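Extracellular ligand-binding receptor (Desulfohalobium retbaense DSM 5692, PDB 5ERE) probably acts as an extracellular sensor, binding 2-oxo-4-methylpentanoic acid (ketoleucine) in its periplasmic binding protein part and cytosine in its Cache-type sensor part. Local coordinates at residues 52-55 with 56-60; 187-190 with 191-195; 262-265 with 266-270; 325-328 with 329-333; 397-400 with 401-404. One frame throughout, in Å; residues are numbered along the deposited sequence.

Contact 1: residues 52-55 with 56-60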
loop_
_atom_site.group_PDB
_atom_site.type_symbol
_atom_site.label_atom_id
_atom_site.label_comp_id
_atom_site.label_asym_id
_atom_site.label_seq_id
_atom_site.Cartn_x
_atom_site.Cartn_y
_atom_site.Cartn_z
ATOM N N GLN A 52 4.322 4.406 34.423
ATOM C CA GLN A 52 5.061 5.002 35.531
ATOM C C GLN A 52 5.928 6.187 35.097
ATOM O O GLN A 52 5.902 7.231 35.747
ATOM C CB GLN A 52 5.938 3.946 36.210
ATOM C CG GLN A 52 6.471 4.366 37.561
ATOM C CD GLN A 52 5.385 4.456 38.603
ATOM O OE1 GLN A 52 4.814 3.440 38.999
ATOM N NE2 GLN A 52 5.085 5.674 39.052
ATOM N N ALA A 53 6.695 6.045 34.013
ATOM C CA ALA A 53 7.472 7.190 33.491
ATOM C C ALA A 53 6.569 8.383 33.175
ATOM O O ALA A 53 6.871 9.519 33.541
ATOM C CB ALA A 53 8.275 6.790 32.240
ATOM N N PHE A 54 5.448 8.129 32.503
ATOM C CA PHE A 54 4.499 9.196 32.213
ATOM C C PHE A 54 3.981 9.883 33.490
ATOM O O PHE A 54 4.065 11.113 33.612
ATOM C CB PHE A 54 3.316 8.659 31.403
ATOM C CG PHE A 54 2.223 9.671 31.191
ATOM C CD1 PHE A 54 2.377 10.695 30.267
ATOM C CD2 PHE A 54 1.043 9.607 31.926
ATOM C CE1 PHE A 54 1.367 11.629 30.086
ATOM C CE2 PHE A 54 0.036 10.531 31.747
ATOM C CZ PHE A 54 0.191 11.544 30.829
ATOM N N GLN A 55 3.447 9.099 34.429
ATOM C CA GLN A 55 2.883 9.655 35.662
ATOM C C GLN A 55 3.937 10.464 36.433
ATOM O O GLN A 55 3.648 11.551 36.950
ATOM C CB GLN A 55 2.311 8.538 36.549
ATOM C CG GLN A 55 1.091 7.787 35.969
ATOM C CD GLN A 55 -0.168 8.650 35.887
ATOM O OE1 GLN A 55 -0.166 9.810 36.309
ATOM N NE2 GLN A 55 -1.254 8.080 35.346
ATOM N N ASP A 56 5.157 9.936 36.493
ATOM C CA ASP A 56 6.267 10.611 37.157
ATOM C C ASP A 56 6.590 11.910 36.442
ATOM O O ASP A 56 6.804 12.963 37.057
ATOM C CB ASP A 56 7.510 9.706 37.195
ATOM C CG ASP A 56 7.370 8.539 38.180
ATOM O OD1 ASP A 56 6.525 8.621 39.097
ATOM O OD2 ASP A 56 8.116 7.541 38.048
ATOM N N LEU A 57 6.617 11.830 35.123
ATOM C CA LEU A 57 6.852 12.998 34.306
ATOM C C LEU A 57 5.805 14.095 34.565
ATOM O O LEU A 57 6.148 15.265 34.654
ATOM C CB LEU A 57 6.868 12.574 32.842
ATOM C CG LEU A 57 6.992 13.647 31.780
ATOM C CD1 LEU A 57 8.325 14.372 31.901
ATOM C CD2 LEU A 57 6.829 12.961 30.424
ATOM N N VAL A 58 4.533 13.720 34.686
ATOM C CA VAL A 58 3.485 14.693 34.977
ATOM C C VAL A 58 3.663 15.283 36.381
ATOM O O VAL A 58 3.432 16.472 36.594
ATOM C CB VAL A 58 2.069 14.056 34.856
ATOM C CG1 VAL A 58 0.988 14.985 35.401
ATOM C CG2 VAL A 58 1.763 13.695 33.419
ATOM N N ARG A 59 4.068 14.451 37.338
ATOM C CA ARG A 59 4.216 14.899 38.723
ATOM C C ARG A 59 5.320 15.930 38.838
ATOM O O ARG A 59 5.198 16.883 39.592
ATOM C CB ARG A 59 4.528 13.731 39.667
ATOM C CG ARG A 59 3.314 13.039 40.252
ATOM C CD ARG A 59 3.706 12.049 41.359
ATOM N NE ARG A 59 3.915 10.684 40.872
ATOM C CZ ARG A 59 2.940 9.871 40.467
ATOM N NH1 ARG A 59 3.225 8.643 40.053
ATOM N NH2 ARG A 59 1.677 10.282 40.468
ATOM N N SER A 60 6.399 15.722 38.089
ATOM C CA SER A 60 7.605 16.534 38.238
ATOM C C SER A 60 7.738 17.748 37.299
ATOM O O SER A 60 8.687 18.520 37.449
ATOM C CB SER A 60 8.842 15.639 38.058
ATOM O OG SER A 60 9.070 15.313 36.695
#
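Gln55 and Arg59 meet one helical turn apart. NH1 of Arg59 lies 3.6 Å from CB of Gln55. The Arg59 chain is bent at chi3 (-92°), which brings its guanidinium back over its own helix. One face of that group sits above the backbone O of Gln55. Arg59 N bonds to Gln55 O at 3.0 Å.

Asp56 gathers the polar ends. Asp56 OD1 accepts a hydrogen bond from Gln52 NE2 at 3.3 Å. The acceptor lies close to the amide plane of Gln52, but NE2 comes from above the carboxylate plane. Arg59 NH1 forms a salt bridge to Asp56 OD1 at 3.4 Å, and its hydrogen bond is weak. Two donors thus converge on one oxygen. Gln52 NE2 and Arg59 NH1 lie 3.6 Å apart, which the carboxylate probably makes tolerable. With an alanine here this acceptor is lost, and the Gln52 amide and Arg59 guanidinium would probably be free to swing apart.

Phe54 and Val58 make the apolar part. Val58 CG2 stands over one ring face, 4.0 Å from the centroid of the Phe54 ring, in a CH-pi contact.

Phe54 also packs on Ile78 and Leu81 of helix 72-84 and on Ile7 of strand 3-8. Ala53 and Leu57 lean on Ile7 and on strand 37-42. Helix 47-60 is thus seated on the five-stranded parallel sheet, its charged side turned away from it.

Contact 2: residues 187-190 with 191-195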
loop_
_atom_site.group_PDB
_atom_site.type_symbol
_atom_site.label_atom_id
_atom_site.label_comp_id
_atom_site.label_asym_id
_atom_site.label_seq_id
_atom_site.Cartn_x
_atom_site.Cartn_y
_atom_site.Cartn_z
ATOM N N ALA A 187 12.870 -6.188 15.653
ATOM C CA ALA A 187 13.862 -5.178 15.347
ATOM C C ALA A 187 15.228 -5.877 15.250
ATOM O O ALA A 187 15.338 -6.934 14.611
ATOM C CB ALA A 187 13.837 -4.056 16.411
ATOM N N GLY A 188 16.266 -5.321 15.861
ATOM C CA GLY A 188 17.626 -5.812 15.630
ATOM C C GLY A 188 17.869 -7.262 16.079
ATOM O O GLY A 188 18.791 -7.904 15.579
ATOM N N GLU A 189 17.054 -7.758 17.014
ATOM C CA GLU A 189 17.220 -9.099 17.584
ATOM C C GLU A 189 17.010 -10.171 16.498
ATOM O O GLU A 189 17.313 -11.351 16.697
ATOM C CB GLU A 189 16.248 -9.345 18.778
ATOM C CG GLU A 189 14.756 -9.473 18.420
ATOM C CD GLU A 189 14.040 -8.113 18.334
ATOM O OE1 GLU A 189 14.741 -7.108 18.325
ATOM O OE2 GLU A 189 12.786 -8.083 18.316
ATOM N N ALA A 190 16.478 -9.750 15.358
ATOM C CA ALA A 190 16.321 -10.618 14.211
ATOM C C ALA A 190 17.626 -11.229 13.733
ATOM O O ALA A 190 17.584 -12.260 13.110
ATOM C CB ALA A 190 15.665 -9.874 13.063
ATOM N N ALA A 191 18.769 -10.605 13.989
ATOM C CA ALA A 191 20.043 -11.200 13.572
ATOM C C ALA A 191 20.345 -12.500 14.350
ATOM O O ALA A 191 20.953 -13.424 13.821
ATOM C CB ALA A 191 21.177 -10.218 13.746
ATOM N N THR A 192 19.908 -12.557 15.599
ATOM C CA THR A 192 20.040 -13.758 16.416
ATOM C C THR A 192 18.994 -14.805 16.041
ATOM O O THR A 192 19.299 -16.011 15.919
ATOM C CB THR A 192 19.921 -13.413 17.906
ATOM O OG1 THR A 192 21.052 -12.623 18.278
ATOM C CG2 THR A 192 19.871 -14.680 18.797
ATOM N N ILE A 193 17.760 -14.348 15.861
ATOM C CA ILE A 193 16.695 -15.231 15.409
ATOM C C ILE A 193 17.120 -15.906 14.099
ATOM O O ILE A 193 17.051 -17.122 13.989
ATOM C CB ILE A 193 15.362 -14.472 15.240
ATOM C CG1 ILE A 193 14.882 -13.951 16.593
ATOM C CG2 ILE A 193 14.287 -15.377 14.686
ATOM C CD1 ILE A 193 13.694 -12.928 16.510
ATOM N N ALA A 194 17.591 -15.115 13.138
ATOM C CA ALA A 194 18.071 -15.628 11.851
ATOM C C ALA A 194 19.149 -16.711 12.007
ATOM O O ALA A 194 19.104 -17.730 11.327
ATOM C CB ALA A 194 18.625 -14.491 11.006
ATOM N N LYS A 195 20.113 -16.464 12.889
ATOM C CA LYS A 195 21.245 -17.365 13.095
ATOM C C LYS A 195 20.751 -18.720 13.554
ATOM O O LYS A 195 21.041 -19.747 12.935
ATOM C CB LYS A 195 22.210 -16.797 14.135
ATOM C CG LYS A 195 23.655 -17.276 14.000
ATOM C CD LYS A 195 24.338 -17.497 15.344
ATOM C CE LYS A 195 25.848 -17.303 15.220
ATOM N NZ LYS A 195 26.587 -17.660 16.458
#
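Glu189 O is the acceptor shared by the first turn of helix 190-199. Ile193 N binds Glu189 O at 3.1 Å, with a nearly straight N-H...O angle of 171° and the donor in the carbonyl plane. Thr192 N also points at it, but that bond is weak. Ala191 N binds Gly188 O at 3.1 Å, coming from above the carbonyl plane. Ala194 N binds Ala190 O at 2.9 Å. These bonds carry the chain from a type I beta turn, Ala187 to Ala190, into the helix.

The side chain of Glu189 takes the crowded position, with CG between its own N and carbonyl carbon (chi1 70°), and bends again at chi2. It lies alongside Ile193, pointing the same way. CG of Glu189 and CD1 of Ile193 are 4.1 Å apart, a loose contact. The carboxylate runs on past the isoleucine. OE2 of Glu189 takes a weak bond from Ala187 N at 3.3 Å and is hydrogen-bonded to Tyr160 OH. Ala194 CB is 3.2 Å from Ala190 O.

Around the turn, Ile193 touches Leu132 of strand 129-134 and Glu189 touches Met134. Glu189 also rests on Phe14, a residue of the 2-oxo-4-methylpentanoic acid pocket. The Glu189 side chain is about 7 Å from the bound ligand.

The contact therefore joins alkyl packing to a buried carboxylate. Tyr160 OH and, weakly, Ala187 N answer OE2. Two donors at OE2 would tend to stabilise the charged form of this buried acid.

Contact 3: residues 262-265 with 266-270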
loop_
_atom_site.group_PDB
_atom_site.type_symbol
_atom_site.label_atom_id
_atom_site.label_comp_id
_atom_site.label_asym_id
_atom_site.label_seq_id
_atom_site.Cartn_x
_atom_site.Cartn_y
_atom_site.Cartn_z
ATOM N N LEU A 262 9.920 14.915 13.956
ATOM C CA LEU A 262 9.102 15.331 15.077
ATOM C C LEU A 262 9.645 16.601 15.716
ATOM O O LEU A 262 8.878 17.515 16.001
ATOM C CB LEU A 262 9.030 14.256 16.140
ATOM C CG LEU A 262 8.493 14.803 17.473
ATOM C CD1 LEU A 262 7.083 15.275 17.264
ATOM C CD2 LEU A 262 8.522 13.727 18.479
ATOM N N CYS A 263 10.951 16.650 15.993
ATOM C CA CYS A 263 11.509 17.862 16.634
ATOM C C CYS A 263 11.397 19.061 15.760
ATOM O O CYS A 263 11.103 20.152 16.252
ATOM C CB CYS A 263 12.963 17.695 17.063
ATOM S SG CYS A 263 13.145 16.392 18.234
ATOM N N THR A 264 11.644 18.887 14.470
ATOM C CA THR A 264 11.605 20.018 13.531
ATOM C C THR A 264 10.224 20.666 13.522
ATOM O O THR A 264 10.075 21.886 13.628
ATOM C CB THR A 264 11.980 19.530 12.102
ATOM O OG1 THR A 264 13.378 19.216 12.089
ATOM C CG2 THR A 264 11.668 20.563 11.045
ATOM N N THR A 265 9.203 19.829 13.407
ATOM C CA THR A 265 7.864 20.339 13.217
ATOM C C THR A 265 7.272 20.813 14.544
ATOM O O THR A 265 6.576 21.815 14.562
ATOM C CB THR A 265 6.979 19.289 12.546
ATOM O OG1 THR A 265 6.914 18.105 13.357
ATOM C CG2 THR A 265 7.563 18.974 11.165
ATOM N N LEU A 266 7.560 20.120 15.644
ATOM C CA LEU A 266 7.071 20.537 16.945
ATOM C C LEU A 266 7.702 21.855 17.389
ATOM O O LEU A 266 7.050 22.664 18.031
ATOM C CB LEU A 266 7.334 19.463 18.000
ATOM C CG LEU A 266 6.670 19.645 19.369
ATOM C CD1 LEU A 266 5.161 19.688 19.238
ATOM C CD2 LEU A 266 7.059 18.481 20.300
ATOM N N SER A 267 8.983 22.028 17.092
ATOM C CA SER A 267 9.676 23.285 17.324
ATOM C C SER A 267 8.945 24.429 16.648
ATOM O O SER A 267 8.748 25.485 17.252
ATOM C CB SER A 267 11.104 23.254 16.789
ATOM O OG SER A 267 11.971 22.629 17.692
ATOM N N ARG A 268 8.566 24.218 15.387
ATOM C CA ARG A 268 7.917 25.268 14.604
ATOM C C ARG A 268 6.550 25.525 15.237
ATOM O O ARG A 268 6.179 26.678 15.407
ATOM C CB ARG A 268 7.788 24.885 13.110
ATOM C CG ARG A 268 9.090 24.955 12.258
ATOM C CD ARG A 268 9.179 23.882 11.106
ATOM N NE ARG A 268 7.965 23.830 10.285
ATOM C CZ ARG A 268 7.623 22.840 9.456
ATOM N NH1 ARG A 268 8.404 21.781 9.284
ATOM N NH2 ARG A 268 6.478 22.942 8.777
ATOM N N ALA A 269 5.826 24.464 15.636
ATOM C CA ALA A 269 4.525 24.648 16.307
ATOM C C ALA A 269 4.642 25.455 17.601
ATOM O O ALA A 269 3.812 26.302 17.869
ATOM C CB ALA A 269 3.845 23.275 16.610
ATOM N N LEU A 270 5.659 25.202 18.416
ATOM C CA LEU A 270 5.714 25.872 19.709
ATOM C C LEU A 270 6.158 27.346 19.544
ATOM O O LEU A 270 5.708 28.205 20.304
ATOM C CB LEU A 270 6.609 25.086 20.675
ATOM C CG LEU A 270 6.052 23.689 21.060
ATOM C CD1 LEU A 270 7.030 22.852 21.896
ATOM C CD2 LEU A 270 4.779 23.861 21.833
#
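Ser267 OG is turned back beside its own N, anti to the carbonyl carbon (chi1 -82°). This torsion brings OG to Cys263 O, one turn earlier. The Arg268 chain starts out the same way, then bends at chi2 and chi3, which lays its guanidinium beside Thr264 and obliquely across Thr265, a turn earlier.

Cys263 O is held twice by Ser267. Ser267 OG donates to Cys263 O at 3.0 Å, and Ser267 N reaches the same Cys263 O at 3.0 Å from the opposite face of the carbonyl plane. Replacing the serine by an alanine takes away OG and is likely to leave Cys263 O with the backbone bond alone.

Arg268 touches methyl groups. Arg268 NH1 lies 3.5 Å from Thr265 CG2 and 3.9 Å from Thr264 CG2, the latter at the guanidinium edge. Arg268 CD sits 3.3 Å from Thr264 O. The threonine hydroxyls bond elsewhere: Thr264 OG1 with Tyr260 O, Thr265 OG1 with Asp261 O and Tyr284 OH. Leu262 CD1 meets Leu266 CB loosely, at 4.3 Å.

Cys263 packs on helix 15-32, where Ser267 touches Ser32. Leu262 and Leu266 pack on strand 88-92. The Arg268 side chain is about 7 Å from that of Asn287, a calcium ligand.

The hydroxyls of Thr264, Thr265 and Ser267 are thus spent on carbonyls of their own helix and on Tyr284. Within this run Arg268 rests on threonine methyls and the Thr264 carbonyl.

Contact 4: residues 325-328 with 329-333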
loop_
_atom_site.group_PDB
_atom_site.type_symbol
_atom_site.label_atom_id
_atom_site.label_comp_id
_atom_site.label_asym_id
_atom_site.label_seq_id
_atom_site.Cartn_x
_atom_site.Cartn_y
_atom_site.Cartn_z
ATOM N N PHE A 325 9.197 -3.912 -8.704
ATOM C CA PHE A 325 8.627 -3.060 -9.752
ATOM C C PHE A 325 8.039 -3.926 -10.851
ATOM O O PHE A 325 6.874 -3.755 -11.211
ATOM C CB PHE A 325 9.688 -2.056 -10.253
ATOM C CG PHE A 325 10.234 -1.219 -9.137
ATOM C CD1 PHE A 325 9.424 -0.286 -8.512
ATOM C CD2 PHE A 325 11.519 -1.408 -8.654
ATOM C CE1 PHE A 325 9.888 0.444 -7.421
ATOM C CE2 PHE A 325 11.990 -0.659 -7.578
ATOM C CZ PHE A 325 11.171 0.250 -6.955
ATOM N N PRO A 326 8.811 -4.911 -11.344
ATOM C CA PRO A 326 8.159 -5.837 -12.271
ATOM C C PRO A 326 7.078 -6.650 -11.597
ATOM O O PRO A 326 6.078 -6.978 -12.221
ATOM C CB PRO A 326 9.318 -6.739 -12.767
ATOM C CG PRO A 326 10.482 -6.466 -11.823
ATOM C CD PRO A 326 10.280 -5.024 -11.387
HETATM N N MSE A 327 7.267 -6.998 -10.336
HETATM C CA MSE A 327 6.198 -7.688 -9.606
HETATM C C MSE A 327 4.855 -6.913 -9.596
HETATM O O MSE A 327 3.771 -7.435 -9.885
HETATM C CB MSE A 327 6.640 -7.887 -8.175
HETATM C CG MSE A 327 5.658 -8.710 -7.357
HETATM SE SE MSE A 327 6.030 -8.591 -5.468
HETATM C CE MSE A 327 5.571 -6.710 -5.194
ATOM N N LEU A 328 4.926 -5.648 -9.226
ATOM C CA LEU A 328 3.692 -4.869 -9.127
ATOM C C LEU A 328 3.054 -4.752 -10.515
ATOM O O LEU A 328 1.853 -4.902 -10.660
ATOM C CB LEU A 328 3.969 -3.476 -8.521
ATOM C CG LEU A 328 4.212 -3.443 -7.005
ATOM C CD1 LEU A 328 4.669 -2.026 -6.548
ATOM C CD2 LEU A 328 2.948 -3.830 -6.251
ATOM N N LEU A 329 3.851 -4.553 -11.557
ATOM C CA LEU A 329 3.273 -4.470 -12.894
ATOM C C LEU A 329 2.602 -5.779 -13.289
ATOM O O LEU A 329 1.458 -5.795 -13.754
ATOM C CB LEU A 329 4.349 -4.118 -13.917
ATOM C CG LEU A 329 3.857 -3.963 -15.355
ATOM C CD1 LEU A 329 2.777 -2.836 -15.515
ATOM C CD2 LEU A 329 5.043 -3.679 -16.200
ATOM N N THR A 330 3.307 -6.887 -13.082
ATOM C CA THR A 330 2.755 -8.193 -13.424
ATOM C C THR A 330 1.492 -8.497 -12.662
ATOM O O THR A 330 0.510 -8.936 -13.251
ATOM C CB THR A 330 3.779 -9.331 -13.164
ATOM O OG1 THR A 330 4.959 -9.070 -13.931
ATOM C CG2 THR A 330 3.192 -10.659 -13.576
ATOM N N GLN A 331 1.508 -8.244 -11.359
ATOM C CA GLN A 331 0.320 -8.485 -10.539
ATOM C C GLN A 331 -0.879 -7.668 -11.017
ATOM O O GLN A 331 -2.021 -8.108 -10.950
ATOM C CB GLN A 331 0.618 -8.172 -9.078
ATOM C CG GLN A 331 1.529 -9.230 -8.425
ATOM C CD GLN A 331 1.933 -8.879 -7.005
ATOM O OE1 GLN A 331 1.726 -7.752 -6.534
ATOM N NE2 GLN A 331 2.514 -9.853 -6.307
ATOM N N THR A 332 -0.612 -6.478 -11.526
ATOM C CA THR A 332 -1.687 -5.622 -12.024
ATOM C C THR A 332 -2.172 -6.132 -13.375
ATOM O O THR A 332 -3.386 -6.227 -13.591
ATOM C CB THR A 332 -1.221 -4.148 -12.163
ATOM O OG1 THR A 332 -0.671 -3.718 -10.922
ATOM C CG2 THR A 332 -2.373 -3.178 -12.573
ATOM N N ALA A 333 -1.224 -6.444 -14.277
ATOM C CA ALA A 333 -1.556 -7.064 -15.568
ATOM C C ALA A 333 -2.433 -8.285 -15.355
ATOM O O ALA A 333 -3.387 -8.523 -16.101
ATOM C CB ALA A 333 -0.296 -7.480 -16.320
#
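Residues 325-328 and 329-333 form one continuous alpha-helical run, in which Leu329, Thr330, Gln331 and Thr332 each bond through N to the carbonyl four residues back. The bond from Gln331 N to Met327 O is 2.8 Å.

Two threonines add a second donor to this pattern. Thr330 OG1 binds Pro326 O at 2.9 Å, and Thr332 OG1 binds Leu328 O at 2.8 Å. In both, OG1 lies anti to the carbonyl carbon (chi1 -58° and -54°), which folds the hydroxyl back along the helix. Hydroxyl and backbone N approach their shared oxygen from opposite faces of its plane. Each carbonyl is therefore gripped from both faces, and each threonine is held in its rotation.

Met327, present as selenomethionine, lies across Gln331. Gln331 NE2 is 3.5 Å from Met327 CG and 3.8 Å from its SE. This is van der Waals contact. The amide's hydrogen bond goes from NE2 to Ala121 O, in helix 112-123 of the periplasmic binding protein part.

Phe325 stacks with Tyr561. Leu329 rests on Leu544 of strand 541-550 and on Leu557 and Leu559 of strand 553-561. Thr332 touches Ile466 and Lys469 of helix 461-470. These residues begin helix 324-357, which leads from the ligand-binding part into the sensor. A long helix running beside tandem PAS-like modules is characteristic of double Cache sensors, and the packing here is consistent with that fold.

Contact 5: residues 397-400 with 401-404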
loop_
_atom_site.group_PDB
_atom_site.type_symbol
_atom_site.label_atom_id
_atom_site.label_comp_id
_atom_site.label_asym_id
_atom_site.label_seq_id
_atom_site.Cartn_x
_atom_site.Cartn_y
_atom_site.Cartn_z
ATOM N N GLN A 397 -32.889 1.415 -15.777
ATOM C CA GLN A 397 -32.804 2.884 -15.648
ATOM C C GLN A 397 -32.073 3.582 -16.822
ATOM O O GLN A 397 -32.155 4.810 -16.992
ATOM C CB GLN A 397 -32.129 3.268 -14.334
ATOM C CG GLN A 397 -30.643 2.963 -14.233
ATOM C CD GLN A 397 -29.878 4.015 -13.424
ATOM O OE1 GLN A 397 -29.302 3.715 -12.374
ATOM N NE2 GLN A 397 -29.871 5.246 -13.913
ATOM N N TYR A 398 -31.365 2.813 -17.643
ATOM C CA TYR A 398 -30.708 3.387 -18.818
ATOM C C TYR A 398 -31.529 3.157 -20.080
ATOM O O TYR A 398 -31.007 3.206 -21.168
ATOM C CB TYR A 398 -29.305 2.802 -18.988
ATOM C CG TYR A 398 -28.446 3.040 -17.778
ATOM C CD1 TYR A 398 -28.161 4.335 -17.330
ATOM C CD2 TYR A 398 -27.931 1.982 -17.066
ATOM C CE1 TYR A 398 -27.380 4.542 -16.212
ATOM C CE2 TYR A 398 -27.165 2.181 -15.941
ATOM C CZ TYR A 398 -26.869 3.444 -15.524
ATOM O OH TYR A 398 -26.093 3.565 -14.389
ATOM N N SER A 399 -32.822 2.924 -19.916
ATOM C CA SER A 399 -33.745 2.669 -21.024
ATOM C C SER A 399 -33.728 3.690 -22.134
ATOM O O SER A 399 -34.109 3.394 -23.264
ATOM C CB SER A 399 -35.191 2.569 -20.465
ATOM O OG SER A 399 -35.385 1.282 -19.913
ATOM N N SER A 400 -33.300 4.900 -21.827
ATOM C CA SER A 400 -33.195 5.931 -22.846
ATOM C C SER A 400 -32.199 5.582 -23.974
ATOM O O SER A 400 -32.323 6.081 -25.085
ATOM C CB SER A 400 -32.809 7.243 -22.191
ATOM O OG SER A 400 -31.516 7.177 -21.646
ATOM N N VAL A 401 -31.232 4.709 -23.713
ATOM C CA VAL A 401 -30.283 4.366 -24.777
ATOM C C VAL A 401 -30.949 3.440 -25.797
ATOM O O VAL A 401 -30.443 3.269 -26.884
ATOM C CB VAL A 401 -28.985 3.722 -24.212
ATOM C CG1 VAL A 401 -28.422 4.609 -23.122
ATOM C CG2 VAL A 401 -29.244 2.312 -23.674
ATOM N N ILE A 402 -32.103 2.864 -25.471
ATOM C CA ILE A 402 -32.760 1.985 -26.440
ATOM C C ILE A 402 -33.156 2.806 -27.652
ATOM O O ILE A 402 -33.627 3.929 -27.526
ATOM C CB ILE A 402 -33.982 1.269 -25.854
ATOM C CG1 ILE A 402 -33.529 0.183 -24.862
ATOM C CG2 ILE A 402 -34.815 0.644 -26.963
ATOM C CD1 ILE A 402 -34.629 -0.339 -23.958
ATOM N N GLY A 403 -32.894 2.251 -28.829
ATOM C CA GLY A 403 -33.113 2.959 -30.078
ATOM C C GLY A 403 -31.902 3.715 -30.593
ATOM O O GLY A 403 -31.885 4.179 -31.733
ATOM N N GLU A 404 -30.883 3.873 -29.765
ATOM C CA GLU A 404 -29.680 4.552 -30.219
ATOM C C GLU A 404 -28.934 3.768 -31.320
ATOM O O GLU A 404 -28.713 2.561 -31.203
ATOM C CB GLU A 404 -28.759 4.823 -29.033
ATOM C CG GLU A 404 -29.218 5.992 -28.152
ATOM C CD GLU A 404 -28.740 7.346 -28.655
ATOM O OE1 GLU A 404 -28.087 7.402 -29.722
ATOM O OE2 GLU A 404 -29.014 8.355 -27.979
#
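Two backbone hydrogen bonds link the segments. Val401 N donates to Tyr398 O at 3.0 Å, almost straight at 171°. Ile402 N donates to Ser399 O, also at 3.0 Å, but from well above the carbonyl plane. Both span three residues, as in a 3-10 turn. A third bond, Glu404 N to Val401 O at 3.0 Å, closes a type II beta turn from Val401 to Glu404. Gly403 fills its third position with a positive phi of 92°, where a side chain would press on the preceding carbonyl O. Gly403 and Glu404 are tied by backbone bonds to Ile390, which fastens the turn to strand 390-394. Ser399 OG bonds back to Lys396 O.

The van der Waals contacts are mostly of branched side chains with carbonyls. With Val401 CG1 anti to the carbonyl carbon (chi1 -52°), CG2 falls between N and carbonyl carbon. This sets Val401 CG2 3.2 Å from Tyr398 O. Val401 CG1 is 3.5 Å from Tyr398 O. Ile402 leans in the same manner on the next carbonyl, with CB 3.4 Å and CG1 3.6 Å from Ser399 O. Gln397 CG makes an aliphatic contact over the centre of one face of the Tyr398 ring.

The aromatic contact is the stack of Tyr398 with Tyr379.

Val401 touches Val430 and Glu431, both cytosine-binding, and its side chain is about 6 Å from the bound cytosine. Glu404 also touches Val430. Val401 and Glu404 thus lie behind Val430 and Glu431, as second-shell residues of the cytosine pocket in this Cache-type PAS-like sensor module.

Overall arrangement
Contacts 1, 2 and 3 belong to the periplasmic binding protein part, contact 5 to the Cache-type sensor, and contact 4 to the helix that leads from one to the other. Contacts 2 and 3 are buried, contacts 1 and 4 partly so, and contact 5 lies at the surface. No two share a helix or touch; contacts 1 and 5 are furthest apart, with centres about 71 Å from each other. Contact 1 carries a salt bridge on its outer side. In contacts 3 and 4, hydroxyls bond back to helix carbonyls. Contact 2 buries a carboxylate near the ketoleucine, whereas contact 5 backs the cytosine pocket with turns and apolar groups.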